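Side-chain contact in diacylglycerol lipase (PDB 5XK2), which probably hydrolyses mono- and diacylglycerols as a class 3 lipase of the alpha/beta-hydrolase type: residues A[225-230]-A[269-274]. Numbering follows the deposited sequence.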
ATOM      1  N   TYR A 225      11.291 -18.842 -10.393  1.00  8.38           N
ATOM      2  CA  TYR A 225      12.558 -18.256 -10.824  1.00  8.47           C
ATOM      3  C   TYR A 225      12.876 -17.195  -9.811  1.00  7.93           C
ATOM      4  O   TYR A 225      12.334 -16.090  -9.851  1.00  8.90           O
ATOM      5  CB  TYR A 225      12.441 -17.677 -12.254  1.00  9.83           C
ATOM      6  CG  TYR A 225      12.316 -18.766 -13.296  1.00  9.23           C
ATOM      7  CD1 TYR A 225      11.088 -19.381 -13.558  1.00 10.24           C
ATOM      8  CD2 TYR A 225      13.437 -19.212 -13.985  1.00 11.64           C
ATOM      9  CE1 TYR A 225      10.987 -20.393 -14.489  1.00 11.17           C
ATOM     10  CE2 TYR A 225      13.340 -20.238 -14.914  1.00 14.17           C
ATOM     11  CZ  TYR A 225      12.105 -20.816 -15.163  1.00 15.73           C
ATOM     12  OH  TYR A 225      11.995 -21.848 -16.099  1.00 13.78           O
ATOM     13  N   TYR A 226      13.809 -17.533  -8.918  1.00  8.13           N
ATOM     14  CA  TYR A 226      14.102 -16.722  -7.739  1.00  9.39           C
ATOM     15  C   TYR A 226      15.286 -15.827  -8.044  1.00 11.53           C
ATOM     16  O   TYR A 226      16.409 -16.307  -8.238  1.00 10.08           O
ATOM     17  CB  TYR A 226      14.392 -17.658  -6.562  1.00 10.07           C
ATOM     18  CG  TYR A 226      14.806 -17.027  -5.256  1.00  8.37           C
ATOM     19  CD1 TYR A 226      14.134 -15.914  -4.730  1.00  9.09           C
ATOM     20  CD2 TYR A 226      15.843 -17.590  -4.519  1.00 12.49           C
ATOM     21  CE1 TYR A 226      14.514 -15.376  -3.499  1.00 11.43           C
ATOM     22  CE2 TYR A 226      16.214 -17.069  -3.301  1.00 12.71           C
ATOM     23  CZ  TYR A 226      15.555 -15.966  -2.798  1.00 15.30           C
ATOM     24  OH  TYR A 226      15.960 -15.480  -1.572  1.00 15.11           O
ATOM     25  N   ILE A 227      15.023 -14.526  -8.118  1.00  8.54           N
ATOM     26  CA  ILE A 227      16.049 -13.541  -8.458  1.00  8.25           C
ATOM     27  C   ILE A 227      16.671 -13.008  -7.181  1.00 10.02           C
ATOM     28  O   ILE A 227      15.960 -12.527  -6.304  1.00  9.44           O
ATOM     29  CB  ILE A 227      15.474 -12.349  -9.243  1.00  8.10           C
ATOM     30  CG1 ILE A 227      14.704 -12.814 -10.477  1.00  8.71           C
ATOM     31  CG2 ILE A 227      16.597 -11.354  -9.606  1.00 10.58           C
ATOM     32  CD1 ILE A 227      13.760 -11.722 -10.991  1.00 10.70           C
ATOM     33  N   THR A 228      17.980 -13.170  -7.042  1.00  8.48           N
ATOM     34  CA  THR A 228      18.698 -12.687  -5.851  1.00  8.48           C
ATOM     35  C   THR A 228      19.615 -11.475  -6.088  1.00 12.01           C
ATOM     36  O   THR A 228      20.453 -11.160  -5.251  1.00 16.50           O
ATOM     37  CB  THR A 228      19.478 -13.835  -5.191  1.00 13.01           C
ATOM     38  OG1 THR A 228      20.245 -14.535  -6.175  1.00 12.35           O
ATOM     39  CG2 THR A 228      18.502 -14.791  -4.516  1.00 12.02           C
ATOM     40  N   ALA A 229      19.530 -10.846  -7.249  1.00 11.38           N
ATOM     41  CA  ALA A 229      20.294  -9.620  -7.486  1.00 10.34           C
ATOM     42  C   ALA A 229      19.799  -8.455  -6.616  1.00 11.50           C
ATOM     43  O   ALA A 229      18.606  -8.364  -6.337  1.00 13.44           O
ATOM     44  CB  ALA A 229      20.193  -9.246  -8.960  1.00 13.79           C
ATOM     45  N   PRO A 230      20.695  -7.526  -6.234  1.00 10.72           N
ATOM     46  CA  PRO A 230      20.237  -6.307  -5.562  1.00 10.25           C
ATOM     47  C   PRO A 230      19.306  -5.469  -6.457  1.00 10.75           C
ATOM     48  O   PRO A 230      19.374  -5.538  -7.709  1.00 11.25           O
ATOM     49  CB  PRO A 230      21.541  -5.539  -5.281  1.00 13.89           C
ATOM     50  CG  PRO A 230      22.610  -6.575  -5.316  1.00 17.82           C
ATOM     51  CD  PRO A 230      22.164  -7.565  -6.369  1.00 10.58           C
ATOM     52  N   VAL A 269       9.327  -4.017  -6.636  1.00  9.20           N
ATOM     53  CA  VAL A 269       9.274  -3.197  -7.834  1.00  9.98           C
ATOM     54  C   VAL A 269      10.484  -3.369  -8.735  1.00 11.23           C
ATOM     55  O   VAL A 269      10.502  -2.798  -9.822  1.00 13.66           O
ATOM     56  CB  VAL A 269       9.080  -1.700  -7.486  1.00 13.20           C
ATOM     57  CG1 VAL A 269       7.880  -1.556  -6.561  1.00 16.82           C
ATOM     58  CG2 VAL A 269      10.326  -1.128  -6.815  1.00 13.34           C
ATOM     59  N   TRP A 270      11.464  -4.179  -8.312  1.00 10.18           N
ATOM     60  CA  TRP A 270      12.655  -4.386  -9.131  1.00 11.46           C
ATOM     61  C   TRP A 270      12.710  -5.836  -9.610  1.00  9.73           C
ATOM     62  O   TRP A 270      13.240  -6.699  -8.912  1.00 15.41           O
ATOM     63  CB  TRP A 270      13.922  -4.056  -8.306  1.00 13.18           C
ATOM     64  CG  TRP A 270      13.982  -2.622  -7.885  1.00 10.69           C
ATOM     65  CD1 TRP A 270      13.641  -2.105  -6.670  1.00 14.26           C
ATOM     66  CD2 TRP A 270      14.390  -1.502  -8.698  1.00 12.88           C
ATOM     67  NE1 TRP A 270      13.810  -0.728  -6.673  1.00 14.93           N
ATOM     68  CE2 TRP A 270      14.264  -0.343  -7.904  1.00 14.63           C
ATOM     69  CE3 TRP A 270      14.828  -1.375 -10.016  1.00 16.51           C
ATOM     70  CZ2 TRP A 270      14.572   0.934  -8.392  1.00 20.36           C
ATOM     71  CZ3 TRP A 270      15.152  -0.095 -10.492  1.00 14.04           C
ATOM     72  CH2 TRP A 270      15.016   1.030  -9.680  1.00 16.87           C
ATOM     73  N   TYR A 271      12.211  -6.067 -10.826  1.00  8.96           N
ATOM     74  CA  TYR A 271      12.270  -7.384 -11.463  1.00  8.64           C
ATOM     75  C   TYR A 271      12.923  -7.135 -12.804  1.00  9.07           C
ATOM     76  O   TYR A 271      12.259  -6.844 -13.790  1.00 10.63           O
ATOM     77  CB  TYR A 271      10.844  -7.967 -11.599  1.00  9.78           C
ATOM     78  CG  TYR A 271      10.371  -8.655 -10.342  1.00 10.26           C
ATOM     79  CD1 TYR A 271      10.021  -7.922  -9.199  1.00  8.49           C
ATOM     80  CD2 TYR A 271      10.310 -10.040 -10.278  1.00  8.42           C
ATOM     81  CE1 TYR A 271       9.610  -8.573  -8.023  1.00  7.85           C
ATOM     82  CE2 TYR A 271       9.891 -10.697  -9.115  1.00  7.98           C
ATOM     83  CZ  TYR A 271       9.556  -9.960  -7.995  1.00  6.46           C
ATOM     84  OH  TYR A 271       9.156 -10.622  -6.857  1.00  8.01           O
ATOM     85  N   PHE A 272      14.235  -7.305 -12.808  1.00 10.25           N
ATOM     86  CA  PHE A 272      15.163  -6.935 -13.887  1.00 11.34           C
ATOM     87  C   PHE A 272      15.197  -5.459 -14.224  1.00 17.10           C
ATOM     88  O   PHE A 272      16.277  -4.890 -14.302  1.00 19.43           O
ATOM     89  CB  PHE A 272      14.821  -7.690 -15.169  1.00 10.63           C
ATOM     90  CG  PHE A 272      14.801  -9.169 -14.994  1.00 10.65           C
ATOM     91  CD1 PHE A 272      15.998  -9.875 -14.889  1.00 11.51           C
ATOM     92  CD2 PHE A 272      13.600  -9.858 -14.896  1.00 10.86           C
ATOM     93  CE1 PHE A 272      16.000 -11.269 -14.697  1.00 10.15           C
ATOM     94  CE2 PHE A 272      13.594 -11.246 -14.704  1.00 11.01           C
ATOM     95  CZ  PHE A 272      14.792 -11.946 -14.606  1.00 11.78           C
ATOM     96  N   ILE A 273      14.035  -4.810 -14.182  1.00 11.96           N
ATOM     97  CA  ILE A 273      13.897  -3.395 -14.494  1.00 13.76           C
ATOM     98  C   ILE A 273      13.056  -2.803 -13.384  1.00 15.46           C
ATOM     99  O   ILE A 273      12.531  -3.546 -12.553  1.00 11.88           O
ATOM    100  CB  ILE A 273      13.187  -3.140 -15.861  1.00 17.19           C
ATOM    101  CG1 ILE A 273      11.755  -3.678 -15.827  1.00 13.43           C
ATOM    102  CG2 ILE A 273      13.981  -3.746 -17.015  1.00 25.26           C
ATOM    103  CD1 ILE A 273      10.872  -3.285 -17.056  1.00 19.18           C
ATOM    104  N   HIS A 274      12.830  -1.493 -13.422  1.00 11.51           N
ATOM    105  CA  HIS A 274      11.935  -0.891 -12.444  1.00 10.38           C
ATOM    106  C   HIS A 274      10.544  -1.056 -13.030  1.00 12.60           C
ATOM    107  O   HIS A 274      10.103  -0.264 -13.855  1.00 12.35           O
ATOM    108  CB  HIS A 274      12.311   0.589 -12.251  1.00 11.68           C
ATOM    109  CG  HIS A 274      11.590   1.265 -11.130  1.00 13.73           C
ATOM    110  ND1 HIS A 274      11.825   2.584 -10.787  1.00 16.70           N
ATOM    111  CD2 HIS A 274      10.663   0.806 -10.254  1.00 17.18           C
ATOM    112  CE1 HIS A 274      11.051   2.913  -9.766  1.00 19.26           C
ATOM    113  NE2 HIS A 274      10.340   1.852  -9.423  1.00 22.45           N
TER
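I227 meets the loop 269-274 through its delta methyl, which touches the rings of Y271 and F272. I227, on strand 224-227, turns its CB toward the loop. The backbones stay well separated, with I227 CA and Y271 CA 7.8 Å apart, and the side chains bridge the gap. Its CG1 is anti to the carbonyl carbon (chi1 -54°), and with chi2 at 161° the CG1-CD1 arm extends from the strand and brings CD1 to both rings. CD1 stands over one face of the F272 ring in a CH-pi contact, 4.1 Å from the centroid and 29° off the ring normal. The offset favours the CE2-CZ side: CD1 is 3.7 Å from F272 CE2 and 3.8 Å from F272 CZ. The same methyl comes within 3.9 Å of Y271 CD2, here approaching the ring obliquely. In the alpha/beta-hydrolase fold, this joins a strand near one end of the central sheet to the loop just after H268, the probable catalytic histidine. S153 and D206 probably complete that triad, and I227 packs against a tyrosine ring, that of Y271, whose hydroxyl is hydrogen-bonded to D206 OD2, probably the triad acid. F272 occupies the middle of a tight gamma turn, with I273 N bonded to Y271 O at 2.7 Å and Y271 N to I273 O at 3.1 Å. Although F272 CB points away from the strand, its ring swings back over the I227 methyl and lies against L15, K19 and F18 of helix 14-27, the last of which also meets the Y225 ring edge-to-face. Beyond I227 the chain leaves the sheet, and A229 O accepts a hydrogen bond from H203 NE2.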